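Local coordinates for protein 2,3-dehydroadipyl-CoA hydratase (Escherichia coli, PDB 4FZW) that catalyses the reversible hydration of 2,3-dehydroadipyl-CoA to 3-hydroxyadipyl-CoA in the bacterial degradation of phenylacetate, at residues B[12-17]-B[49-54]; B[32-37]-B[86-91]; B[43-48]-B[93-98]; B[145-150]-B[174-179]. One frame throughout, in Å; residues are numbered along the deposited sequence.

How the contacts relate
Contacts 1 and 2 are buried, while contacts 3 and 4 are only partly so. The first three are built round helix 31-46: contact 1 pairs the strands before and after it, 15-20 and 52-56, contact 2 packs its early part on helix 84-92, and contact 3 ties its far end to the loop leading into strand 98-102. Contacts 1 and 3 touch directly: Lys96 NZ bonds to Ile50 O and Arg14 NH2 to Thr48 O. Chemistry follows place: backbone ladder plus an arginine in contact 1, purely apolar side chains in contact 2, a lysine holding backbone oxygens in contact 3. Contact 4, across the chain's centre from the others, is a small leucine pair and serine-glycine approach beside subunit interfaces.

Contact 1. Residues B[12-17]-B[49-54]; sequences QQRVLL and SISVCV
Arg14 meets Ser51 because its CG stands anti to its own carbonyl carbon (chi1 -39°) and the chain then bends at chi3 (41°), bringing the guanidinium alongside the serine. NE and NH2 both donate to the one oxygen, a side-on grip with NE 2.8 Å and NH2 3.0 Å from Ser51 OG, which lies close to the guanidinium plane. Ser49 O sits over one face of the same group without bonding to it, and NH2 also donates to Thr48 O. A leucine in place of Arg14 would probably leave Ser51 OG without its two donors and Thr48 O without this one. The backbone of Arg14 is held as well. Its O takes Ser51 N at 2.8 Å, in the carbonyl plane on a lone pair, and, at a longer 3.2 Å, Val52 N, nearly in line with the carbonyl bond. From there the segments run as parallel strands, the two strands of a beta-alpha-beta unit whose crossover is helix 31-46, part of the crotonase fold. Leu16 N bonds to Val52 O at 2.9 Å and Leu16 O receives Val54 N at 2.8 Å. Side chains alternate between the faces. On the one with Val15, Val52 and Val54, CG1 of Val15 lies 3.9 Å from CG2 of Val54, and Ala194 of helix 186-197 packs against Val15 and Val52. On the face with Leu16 and Cys53, Leu16 CD2 also reaches Ile50 CD1, 4.0 Å away and belonging to the loop before the strand; Ala44 of helix 31-46 touches both Leu16 and Ile50.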
loop_
_atom_site.group_PDB
_atom_site.type_symbol
_atom_site.label_atom_id
_atom_site.label_comp_id
_atom_site.label_asym_id
_atom_site.label_seq_id
_atom_site.Cartn_x
_atom_site.Cartn_y
_atom_site.Cartn_z
ATOM N N GLN B 12 15.755 27.736 24.007
ATOM C CA GLN B 12 16.504 28.753 23.288
ATOM C C GLN B 12 15.627 29.306 22.192
ATOM O O GLN B 12 15.480 28.683 21.146
ATOM C CB GLN B 12 17.801 28.182 22.713
ATOM C CG GLN B 12 18.833 27.802 23.762
ATOM C CD GLN B 12 20.073 27.175 23.161
ATOM O OE1 GLN B 12 20.021 26.603 22.071
ATOM N NE2 GLN B 12 21.193 27.278 23.869
ATOM N N GLN B 13 15.017 30.460 22.431
ATOM C CA GLN B 13 14.117 31.033 21.439
ATOM C C GLN B 13 12.951 30.099 21.101
ATOM O O GLN B 13 12.164 29.720 21.976
ATOM C CB GLN B 13 14.889 31.383 20.166
ATOM C CG GLN B 13 15.910 32.493 20.342
ATOM C CD GLN B 13 15.286 33.795 20.799
ATOM O OE1 GLN B 13 14.206 34.168 20.339
ATOM N NE2 GLN B 13 15.962 34.490 21.708
ATOM N N ARG B 14 12.833 29.752 19.827
ATOM C CA ARG B 14 11.768 28.888 19.361
ATOM C C ARG B 14 12.249 27.441 19.275
ATOM O O ARG B 14 11.605 26.598 18.655
ATOM C CB ARG B 14 11.315 29.370 17.987
ATOM C CG ARG B 14 11.281 30.893 17.888
ATOM C CD ARG B 14 10.545 31.339 16.652
ATOM N NE ARG B 14 9.363 30.501 16.455
ATOM C CZ ARG B 14 8.181 30.721 17.022
ATOM N NH1 ARG B 14 8.007 31.777 17.812
ATOM N NH2 ARG B 14 7.171 29.892 16.788
ATOM N N VAL B 15 13.392 27.157 19.888
ATOM C CA VAL B 15 13.882 25.781 19.974
ATOM C C VAL B 15 13.814 25.277 21.398
ATOM O O VAL B 15 14.297 25.932 22.318
ATOM C CB VAL B 15 15.329 25.607 19.423
ATOM C CG1 VAL B 15 15.718 24.167 19.471
ATOM C CG2 VAL B 15 15.414 26.120 17.988
ATOM N N LEU B 16 13.190 24.119 21.567
ATOM C CA LEU B 16 13.068 23.484 22.869
ATOM C C LEU B 16 14.111 22.367 22.995
ATOM O O LEU B 16 14.371 21.627 22.045
ATOM C CB LEU B 16 11.646 22.941 23.054
ATOM C CG LEU B 16 11.326 22.215 24.363
ATOM C CD1 LEU B 16 11.300 23.185 25.540
ATOM C CD2 LEU B 16 9.985 21.466 24.226
ATOM N N LEU B 17 14.729 22.270 24.168
ATOM C CA LEU B 17 15.738 21.247 24.420
ATOM C C LEU B 17 15.354 20.308 25.561
ATOM O O LEU B 17 15.065 20.736 26.685
ATOM C CB LEU B 17 17.098 21.874 24.708
ATOM C CG LEU B 17 18.288 20.911 24.889
ATOM C CD1 LEU B 17 18.497 20.011 23.654
ATOM C CD2 LEU B 17 19.579 21.672 25.211
ATOM N N SER B 49 5.094 29.484 20.466
ATOM C CA SER B 49 6.428 30.066 20.572
ATOM C C SER B 49 7.514 29.023 20.282
ATOM O O SER B 49 8.691 29.369 20.160
ATOM C CB SER B 49 6.645 30.746 21.930
ATOM O OG SER B 49 6.839 29.809 22.973
ATOM N N ILE B 50 7.120 27.753 20.155
ATOM C CA ILE B 50 8.064 26.699 19.776
ATOM C C ILE B 50 7.911 26.252 18.318
ATOM O O ILE B 50 6.790 26.102 17.809
ATOM C CB ILE B 50 7.951 25.465 20.680
ATOM C CG1 ILE B 50 8.152 25.859 22.142
ATOM C CG2 ILE B 50 8.940 24.401 20.222
ATOM C CD1 ILE B 50 8.013 24.723 23.121
ATOM N N SER B 51 9.051 26.042 17.661
ATOM C CA SER B 51 9.110 25.662 16.246
ATOM C C SER B 51 9.874 24.348 16.017
ATOM O O SER B 51 9.541 23.575 15.121
ATOM C CB SER B 51 9.740 26.776 15.416
ATOM O OG SER B 51 8.925 27.931 15.431
ATOM N N VAL B 52 10.891 24.098 16.840
ATOM C CA VAL B 52 11.711 22.885 16.750
ATOM C C VAL B 52 12.021 22.343 18.151
ATOM O O VAL B 52 12.105 23.104 19.127
ATOM C CB VAL B 52 13.065 23.159 16.038
ATOM C CG1 VAL B 52 13.847 21.862 15.870
ATOM C CG2 VAL B 52 12.847 23.848 14.681
ATOM N N CYS B 53 12.193 21.027 18.239
ATOM C CA CYS B 53 12.729 20.413 19.441
ATOM C C CYS B 53 14.100 19.759 19.126
ATOM O O CYS B 53 14.397 19.427 17.967
ATOM C CB CYS B 53 11.729 19.418 20.036
ATOM S SG CYS B 53 12.181 18.637 21.612
ATOM N N VAL B 54 14.935 19.640 20.157
ATOM C CA VAL B 54 16.185 18.911 20.082
ATOM C C VAL B 54 16.129 17.953 21.263
ATOM O O VAL B 54 15.708 18.352 22.361
ATOM C CB VAL B 54 17.418 19.850 20.245
ATOM C CG1 VAL B 54 18.704 19.060 20.477
ATOM C CG2 VAL B 54 17.552 20.774 19.059
#

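Contact 2. Residues B[32-37]-B[86-91]; sequences ALLMQL and QLWARL
Leu34 pushes between Leu87 and Trp88 where two alpha-helices of the crotonase fold, 31-46 and 84-92, pack side by side. Over these segments the axes approach to 9.8 Å and run in roughly the same direction, 31° apart; beside this apolar seam, Arg90 adds a charged link between the helices, a salt bridge to Glu42. Leu34 uses both its methyls. CD2 comes 3.8 Å from Leu87 CD1 and also meets the pyrrole part of Trp88, where NE1 is its nearest atom. CD1 turns to Leu91, 4.0 Å from Leu91 CD1, and both of these methyls stand over the rim of one face of the indole. With alanine in place of Leu34, a gap would probably open between Leu87, Trp88 and Leu91, taking away part of what steadies the indole. The indole N-H has a different partner: NE1 donates to a bound glycerol, probably from the crystallisation liquor. Next comes Met35, whose side chain leaves along the flank of the helix but bends at chi2 (78°) and again at chi3 (73°), and this double bend returns CE to 3.9 Å from Leu87 CD2. Leu37 closes the walk: Leu113 of helix 109-116 packs on it, and its side chain crosses that of Leu91 at about a right angle, bringing CD2 to 3.7 Å from Leu91 CD2.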
loop_
_atom_site.group_PDB
_atom_site.type_symbol
_atom_site.label_atom_id
_atom_site.label_comp_id
_atom_site.label_asym_id
_atom_site.label_seq_id
_atom_site.Cartn_x
_atom_site.Cartn_y
_atom_site.Cartn_z
ATOM N N ALA B 32 8.274 6.168 33.263
ATOM C CA ALA B 32 8.056 7.535 33.703
ATOM C C ALA B 32 8.773 8.516 32.789
ATOM O O ALA B 32 8.199 9.534 32.438
ATOM C CB ALA B 32 8.488 7.710 35.132
ATOM N N LEU B 33 10.010 8.204 32.387
ATOM C CA LEU B 33 10.790 9.106 31.527
ATOM C C LEU B 33 10.127 9.238 30.154
ATOM O O LEU B 33 9.829 10.340 29.675
ATOM C CB LEU B 33 12.236 8.630 31.399
ATOM C CG LEU B 33 13.224 9.494 30.593
ATOM C CD1 LEU B 33 13.127 10.970 30.962
ATOM C CD2 LEU B 33 14.661 8.982 30.737
ATOM N N LEU B 34 9.874 8.096 29.540
ATOM C CA LEU B 34 9.046 8.048 28.351
ATOM C C LEU B 34 7.767 8.890 28.469
ATOM O O LEU B 34 7.466 9.683 27.570
ATOM C CB LEU B 34 8.664 6.609 28.065
ATOM C CG LEU B 34 8.263 6.394 26.619
ATOM C CD1 LEU B 34 9.442 6.776 25.739
ATOM C CD2 LEU B 34 7.832 4.956 26.392
ATOM N N MET B 35 7.004 8.721 29.552
ATOM C CA MET B 35 5.743 9.468 29.695
ATOM C C MET B 35 5.984 10.973 29.848
ATOM O O MET B 35 5.249 11.780 29.292
ATOM C CB MET B 35 4.888 8.933 30.857
ATOM C CG MET B 35 3.672 9.801 31.204
ATOM S SD MET B 35 2.208 9.650 30.115
ATOM C CE MET B 35 1.598 8.032 30.603
ATOM N N GLN B 36 7.028 11.337 30.587
ATOM C CA GLN B 36 7.447 12.730 30.703
ATOM C C GLN B 36 7.728 13.337 29.330
ATOM O O GLN B 36 7.169 14.383 28.986
ATOM C CB GLN B 36 8.695 12.842 31.598
ATOM C CG GLN B 36 9.058 14.261 31.996
ATOM C CD GLN B 36 7.910 14.968 32.701
ATOM O OE1 GLN B 36 7.403 14.493 33.712
ATOM N NE2 GLN B 36 7.504 16.109 32.172
ATOM N N LEU B 37 8.605 12.674 28.568
ATOM C CA LEU B 37 8.935 13.047 27.196
ATOM C C LEU B 37 7.686 13.280 26.343
ATOM O O LEU B 37 7.586 14.285 25.627
ATOM C CB LEU B 37 9.812 11.962 26.561
ATOM C CG LEU B 37 10.447 12.223 25.197
ATOM C CD1 LEU B 37 11.488 13.305 25.322
ATOM C CD2 LEU B 37 11.058 10.950 24.635
ATOM N N GLN B 86 1.599 3.047 22.980
ATOM C CA GLN B 86 0.817 4.235 22.644
ATOM C C GLN B 86 1.605 5.507 22.963
ATOM O O GLN B 86 1.356 6.559 22.380
ATOM C CB GLN B 86 -0.506 4.237 23.418
ATOM C CG GLN B 86 -0.279 4.456 24.911
ATOM C CD GLN B 86 -1.547 4.497 25.735
ATOM O OE1 GLN B 86 -2.613 4.017 25.316
ATOM N NE2 GLN B 86 -1.436 5.075 26.933
ATOM N N LEU B 87 2.547 5.418 23.899
ATOM C CA LEU B 87 3.454 6.546 24.172
ATOM C C LEU B 87 4.394 6.762 22.988
ATOM O O LEU B 87 4.594 7.891 22.533
ATOM C CB LEU B 87 4.259 6.310 25.442
ATOM C CG LEU B 87 3.486 6.025 26.727
ATOM C CD1 LEU B 87 4.451 5.972 27.910
ATOM C CD2 LEU B 87 2.407 7.083 26.935
ATOM N N TRP B 88 4.947 5.667 22.473
ATOM C CA TRP B 88 5.738 5.716 21.239
ATOM C C TRP B 88 4.962 6.355 20.074
ATOM O O TRP B 88 5.518 7.179 19.349
ATOM C CB TRP B 88 6.274 4.318 20.871
ATOM C CG TRP B 88 7.399 3.863 21.791
ATOM C CD1 TRP B 88 7.288 3.079 22.906
ATOM C CD2 TRP B 88 8.795 4.196 21.676
ATOM N NE1 TRP B 88 8.523 2.895 23.484
ATOM C CE2 TRP B 88 9.464 3.569 22.749
ATOM C CE3 TRP B 88 9.541 4.963 20.764
ATOM C CZ2 TRP B 88 10.851 3.685 22.941
ATOM C CZ3 TRP B 88 10.922 5.075 20.958
ATOM C CH2 TRP B 88 11.557 4.437 22.037
ATOM N N ALA B 89 3.683 6.007 19.903
ATOM C CA ALA B 89 2.895 6.588 18.804
ATOM C C ALA B 89 2.567 8.039 19.081
ATOM O O ALA B 89 2.411 8.828 18.158
ATOM C CB ALA B 89 1.609 5.797 18.523
ATOM N N ARG B 90 2.459 8.403 20.353
ATOM C CA ARG B 90 2.249 9.811 20.671
ATOM C C ARG B 90 3.513 10.631 20.425
ATOM O O ARG B 90 3.418 11.785 20.022
ATOM C CB ARG B 90 1.719 10.008 22.096
ATOM C CG ARG B 90 0.250 9.636 22.246
ATOM C CD ARG B 90 -0.092 9.294 23.675
ATOM N NE ARG B 90 -0.197 10.490 24.501
ATOM C CZ ARG B 90 -0.677 10.491 25.736
ATOM N NH1 ARG B 90 -1.106 9.355 26.278
ATOM N NH2 ARG B 90 -0.725 11.625 26.420
ATOM N N LEU B 91 4.686 10.038 20.662
ATOM C CA LEU B 91 5.976 10.697 20.340
ATOM C C LEU B 91 6.075 11.005 18.854
ATOM O O LEU B 91 6.403 12.124 18.461
ATOM C CB LEU B 91 7.190 9.839 20.728
ATOM C CG LEU B 91 7.486 9.471 22.177
ATOM C CD1 LEU B 91 8.711 8.573 22.217
ATOM C CD2 LEU B 91 7.688 10.714 23.022
#

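Contact 3. Residues B[43-48]-B[93-98]; sequences AAATDT and AFNKPL
Lys96 NZ is gripped from several directions at the far end of helix 31-46. It donates to Ala44 O at 2.8 Å, approaching nearly in line with the carbonyl bond, and again to Ile50 O just beyond the segment. A water 3.0 Å from NZ accepts a further bond and itself donates to Ala45 O, bridging the ammonium to the neighbouring carbonyl. Asp47 O is also near, but its angle is poor for a bond. With CG anti to the carbonyl carbon (chi1 -62°), Lys96 has an extended chain that carries the ammonium end-on among these oxygens while CE passes 3.3 Å from Ala45 O. A positive group beside the carbonyls near the C-terminal end of a helix is likely to be favoured by the helix dipole. The Asp47 carboxylate stays apart, OD1 being 5.9 Å from Lys96 NZ, and it accepts instead from the backbone N of Ser49. Beside the lysine, the Phe94 ring presents CE1 to the helix, 4.1 Å from Ala44 CB, and Ala45 N lies at the ring edge, near its plane. Asn95 touches more lightly, with OD1 3.7 Å from Ala45 CB. The contact thus fastens the helix to the loop that runs from helix 84-92 into strand 98-102. Leu161 of a second subunit packs on Pro97, Lys209 of helix 202-214 donates to the carbonyls of Phe94 and Lys96, and Pro97 pairs through its backbone with Cys53 of strand 52-56.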
loop_
_atom_site.group_PDB
_atom_site.type_symbol
_atom_site.label_atom_id
_atom_site.label_comp_id
_atom_site.label_asym_id
_atom_site.label_seq_id
_atom_site.Cartn_x
_atom_site.Cartn_y
_atom_site.Cartn_z
ATOM N N ALA B 43 2.868 19.143 24.959
ATOM C CA ALA B 43 2.766 20.547 25.371
ATOM C C ALA B 43 3.411 21.493 24.357
ATOM O O ALA B 43 2.843 22.527 24.027
ATOM C CB ALA B 43 3.339 20.762 26.760
ATOM N N ALA B 44 4.586 21.121 23.853
ATOM C CA ALA B 44 5.273 21.871 22.792
ATOM C C ALA B 44 4.519 21.906 21.453
ATOM O O ALA B 44 4.618 22.869 20.691
ATOM C CB ALA B 44 6.671 21.303 22.584
ATOM N N ALA B 45 3.774 20.842 21.168
ATOM C CA ALA B 45 3.006 20.758 19.925
ATOM C C ALA B 45 2.096 21.974 19.732
ATOM O O ALA B 45 1.873 22.424 18.607
ATOM C CB ALA B 45 2.196 19.473 19.886
ATOM N N THR B 46 1.604 22.524 20.838
ATOM C CA THR B 46 0.603 23.590 20.775
ATOM C C THR B 46 1.141 24.928 21.249
ATOM O O THR B 46 0.468 25.945 21.127
ATOM C CB THR B 46 -0.688 23.234 21.560
ATOM O OG1 THR B 46 -0.405 23.162 22.962
ATOM C CG2 THR B 46 -1.203 21.892 21.105
ATOM N N ASP B 47 2.350 24.935 21.791
ATOM C CA ASP B 47 2.984 26.201 22.145
ATOM C C ASP B 47 3.485 26.914 20.893
ATOM O O ASP B 47 4.445 26.474 20.283
ATOM C CB ASP B 47 4.136 25.983 23.126
ATOM C CG ASP B 47 4.836 27.280 23.488
ATOM O OD1 ASP B 47 4.550 28.303 22.834
ATOM O OD2 ASP B 47 5.681 27.286 24.413
ATOM N N THR B 48 2.837 28.019 20.528
ATOM C CA THR B 48 3.126 28.718 19.270
ATOM C C THR B 48 4.431 29.513 19.314
ATOM O O THR B 48 4.836 30.129 18.318
ATOM C CB THR B 48 1.939 29.628 18.793
ATOM O OG1 THR B 48 1.683 30.653 19.767
ATOM C CG2 THR B 48 0.668 28.786 18.535
ATOM N N ALA B 93 3.757 11.362 16.790
ATOM C CA ALA B 93 2.698 12.235 16.311
ATOM C C ALA B 93 3.059 13.696 16.552
ATOM O O ALA B 93 2.370 14.610 16.096
ATOM C CB ALA B 93 1.363 11.871 16.979
ATOM N N PHE B 94 4.159 13.918 17.262
ATOM C CA PHE B 94 4.658 15.269 17.432
ATOM C C PHE B 94 4.774 15.891 16.043
ATOM O O PHE B 94 5.398 15.325 15.153
ATOM C CB PHE B 94 6.002 15.265 18.166
ATOM C CG PHE B 94 6.618 16.637 18.329
ATOM C CD1 PHE B 94 6.051 17.575 19.178
ATOM C CD2 PHE B 94 7.764 16.984 17.642
ATOM C CE1 PHE B 94 6.614 18.839 19.334
ATOM C CE2 PHE B 94 8.337 18.255 17.796
ATOM C CZ PHE B 94 7.759 19.180 18.648
ATOM N N ASN B 95 4.157 17.053 15.859
ATOM C CA ASN B 95 3.956 17.610 14.525
ATOM C C ASN B 95 5.052 18.597 14.095
ATOM O O ASN B 95 5.048 19.077 12.963
ATOM C CB ASN B 95 2.570 18.267 14.449
ATOM C CG ASN B 95 2.455 19.511 15.348
ATOM O OD1 ASN B 95 3.202 19.679 16.307
ATOM N ND2 ASN B 95 1.510 20.377 15.034
ATOM N N LYS B 96 5.978 18.907 15.006
ATOM C CA LYS B 96 7.076 19.829 14.702
ATOM C C LYS B 96 8.418 19.120 14.504
ATOM O O LYS B 96 8.608 17.995 14.967
ATOM C CB LYS B 96 7.195 20.911 15.774
ATOM C CG LYS B 96 5.960 21.798 15.880
ATOM C CD LYS B 96 6.071 22.769 17.049
ATOM C CE LYS B 96 4.711 23.397 17.341
ATOM N NZ LYS B 96 4.779 24.470 18.383
ATOM N N PRO B 97 9.343 19.773 13.787
ATOM C CA PRO B 97 10.675 19.187 13.560
ATOM C C PRO B 97 11.353 18.722 14.847
ATOM O O PRO B 97 11.351 19.417 15.863
ATOM C CB PRO B 97 11.448 20.332 12.920
ATOM C CG PRO B 97 10.367 21.031 12.104
ATOM C CD PRO B 97 9.126 20.984 12.975
ATOM N N LEU B 98 11.924 17.528 14.795
ATOM C CA LEU B 98 12.479 16.895 15.973
ATOM C C LEU B 98 13.863 16.377 15.628
ATOM O O LEU B 98 14.027 15.486 14.783
ATOM C CB LEU B 98 11.564 15.755 16.439
ATOM C CG LEU B 98 11.829 15.039 17.762
ATOM C CD1 LEU B 98 11.854 15.990 18.941
ATOM C CD2 LEU B 98 10.780 13.961 17.964
HETATM O O HOH W 1 1.921 25.322 17.910
#

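Contact 4. Residues B[145-150]-B[174-179]; sequences QRLIRS and AGLVSD
Leu147 and Leu176 make the apolar part of this small contact. Their side chains meet at a slant, Leu147 CD1 lying 3.8 Å from Leu176 CD1; in both, CG anti to the backbone N (chi1 -174° in Leu147, -169° in Leu176) sends these methyls toward each other. Backbone proximity makes up much of the rest. Ser150 follows one turn later and faces Gly175; its O lies near Ala174 O, but these are two acceptors and make no bond. Gly175 leaves helix 168-173 with positive phi (86°), a conformation in which a side chain would press on the preceding carbonyl and also point at Ser150 O. Between the segments the polar atoms make no bond; Arg149 NH1 turns back to Gln145, donating to its O at 3.1 Å and to its side-chain OE1 at 3.3 Å, both near the guanidinium plane. Other subunits lie around: Asp179 forms a salt bridge with Lys158 of a second subunit, and Gln145 NE2 bonds to Ala211 O of a third. Within the chain, the contact joins the beginning of helix 146-162 to the loop between helix 168-173 and strand 180-181, with Phe128 of strand 127-129 packed on Leu176 and Val177 resting on strand 119-123.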
loop_
_atom_site.group_PDB
_atom_site.type_symbol
_atom_site.label_atom_id
_atom_site.label_comp_id
_atom_site.label_asym_id
_atom_site.label_seq_id
_atom_site.Cartn_x
_atom_site.Cartn_y
_atom_site.Cartn_z
ATOM N N GLN B 145 11.712 -1.418 11.666
ATOM C CA GLN B 145 10.940 -0.785 10.610
ATOM C C GLN B 145 11.632 0.459 10.112
ATOM O O GLN B 145 11.764 0.675 8.907
ATOM C CB GLN B 145 9.542 -0.417 11.131
ATOM C CG GLN B 145 8.721 -1.619 11.577
ATOM C CD GLN B 145 8.559 -2.628 10.470
ATOM O OE1 GLN B 145 8.204 -2.276 9.349
ATOM N NE2 GLN B 145 8.867 -3.886 10.766
ATOM N N ARG B 146 12.083 1.287 11.043
ATOM C CA ARG B 146 12.641 2.561 10.657
ATOM C C ARG B 146 14.087 2.438 10.164
ATOM O O ARG B 146 14.500 3.173 9.270
ATOM C CB ARG B 146 12.493 3.553 11.792
ATOM C CG ARG B 146 11.173 4.242 11.741
ATOM C CD ARG B 146 11.029 5.268 12.819
ATOM N NE ARG B 146 10.544 4.645 14.035
ATOM C CZ ARG B 146 9.386 4.941 14.612
ATOM N NH1 ARG B 146 8.604 5.869 14.090
ATOM N NH2 ARG B 146 9.021 4.321 15.720
ATOM N N LEU B 147 14.824 1.480 10.714
ATOM C CA LEU B 147 16.220 1.308 10.357
ATOM C C LEU B 147 16.392 0.848 8.903
ATOM O O LEU B 147 17.199 1.416 8.139
ATOM C CB LEU B 147 16.918 0.349 11.338
ATOM C CG LEU B 147 18.438 0.186 11.173
ATOM C CD1 LEU B 147 19.150 1.542 11.093
ATOM C CD2 LEU B 147 19.015 -0.650 12.294
ATOM N N ILE B 148 15.618 -0.162 8.511
ATOM C CA ILE B 148 15.750 -0.716 7.166
ATOM C C ILE B 148 15.347 0.328 6.123
ATOM O O ILE B 148 15.901 0.380 5.031
ATOM C CB ILE B 148 14.948 -2.032 7.019
ATOM C CG1 ILE B 148 15.147 -2.655 5.641
ATOM C CG2 ILE B 148 13.491 -1.805 7.326
ATOM C CD1 ILE B 148 14.818 -4.143 5.613
ATOM N N ARG B 149 14.399 1.182 6.487
ATOM C CA ARG B 149 13.930 2.230 5.590
ATOM C C ARG B 149 15.012 3.264 5.274
ATOM O O ARG B 149 14.935 3.957 4.262
ATOM C CB ARG B 149 12.631 2.885 6.128
ATOM C CG ARG B 149 11.392 2.057 5.806
ATOM C CD ARG B 149 10.100 2.676 6.350
ATOM N NE ARG B 149 8.911 1.960 5.884
ATOM C CZ ARG B 149 8.455 0.825 6.414
ATOM N NH1 ARG B 149 9.079 0.262 7.442
ATOM N NH2 ARG B 149 7.371 0.246 5.915
ATOM N N SER B 150 16.029 3.367 6.121
ATOM C CA SER B 150 17.056 4.386 5.895
ATOM C C SER B 150 18.478 3.858 5.694
ATOM O O SER B 150 19.324 4.615 5.291
ATOM C CB SER B 150 17.039 5.437 7.007
ATOM O OG SER B 150 17.504 4.904 8.232
ATOM N N ALA B 174 25.836 5.104 5.949
ATOM C CA ALA B 174 24.680 4.260 5.743
ATOM C C ALA B 174 23.422 5.122 5.691
ATOM O O ALA B 174 22.383 4.656 5.259
ATOM C CB ALA B 174 24.584 3.197 6.859
ATOM N N GLY B 175 23.520 6.383 6.117
ATOM C CA GLY B 175 22.372 7.273 6.079
ATOM C C GLY B 175 21.444 7.204 7.283
ATOM O O GLY B 175 20.321 7.698 7.234
ATOM N N LEU B 176 21.908 6.593 8.370
ATOM C CA LEU B 176 21.176 6.587 9.648
ATOM C C LEU B 176 21.307 7.972 10.301
ATOM O O LEU B 176 20.419 8.449 10.993
ATOM C CB LEU B 176 21.703 5.458 10.581
ATOM C CG LEU B 176 20.974 5.029 11.880
ATOM C CD1 LEU B 176 21.736 3.938 12.586
ATOM C CD2 LEU B 176 20.745 6.166 12.862
ATOM N N VAL B 177 22.426 8.627 10.029
ATOM C CA VAL B 177 22.767 9.926 10.616
ATOM C C VAL B 177 23.140 10.852 9.467
ATOM O O VAL B 177 23.567 10.395 8.421
ATOM C CB VAL B 177 23.960 9.759 11.602
ATOM C CG1 VAL B 177 24.632 11.077 11.895
ATOM C CG2 VAL B 177 23.495 9.076 12.883
ATOM N N SER B 178 22.975 12.151 9.639
ATOM C CA SER B 178 23.284 13.055 8.541
ATOM C C SER B 178 24.314 14.124 8.925
ATOM O O SER B 178 24.499 15.108 8.208
ATOM C CB SER B 178 22.002 13.672 7.939
ATOM O OG SER B 178 21.226 14.370 8.901
ATOM N N ASP B 179 24.992 13.909 10.048
ATOM C CA ASP B 179 26.027 14.817 10.546
ATOM C C ASP B 179 26.799 14.108 11.629
ATOM O O ASP B 179 26.194 13.483 12.513
ATOM C CB ASP B 179 25.431 16.103 11.142
ATOM C CG ASP B 179 25.463 17.268 10.179
ATOM O OD1 ASP B 179 26.480 17.448 9.466
ATOM O OD2 ASP B 179 24.463 18.012 10.147
#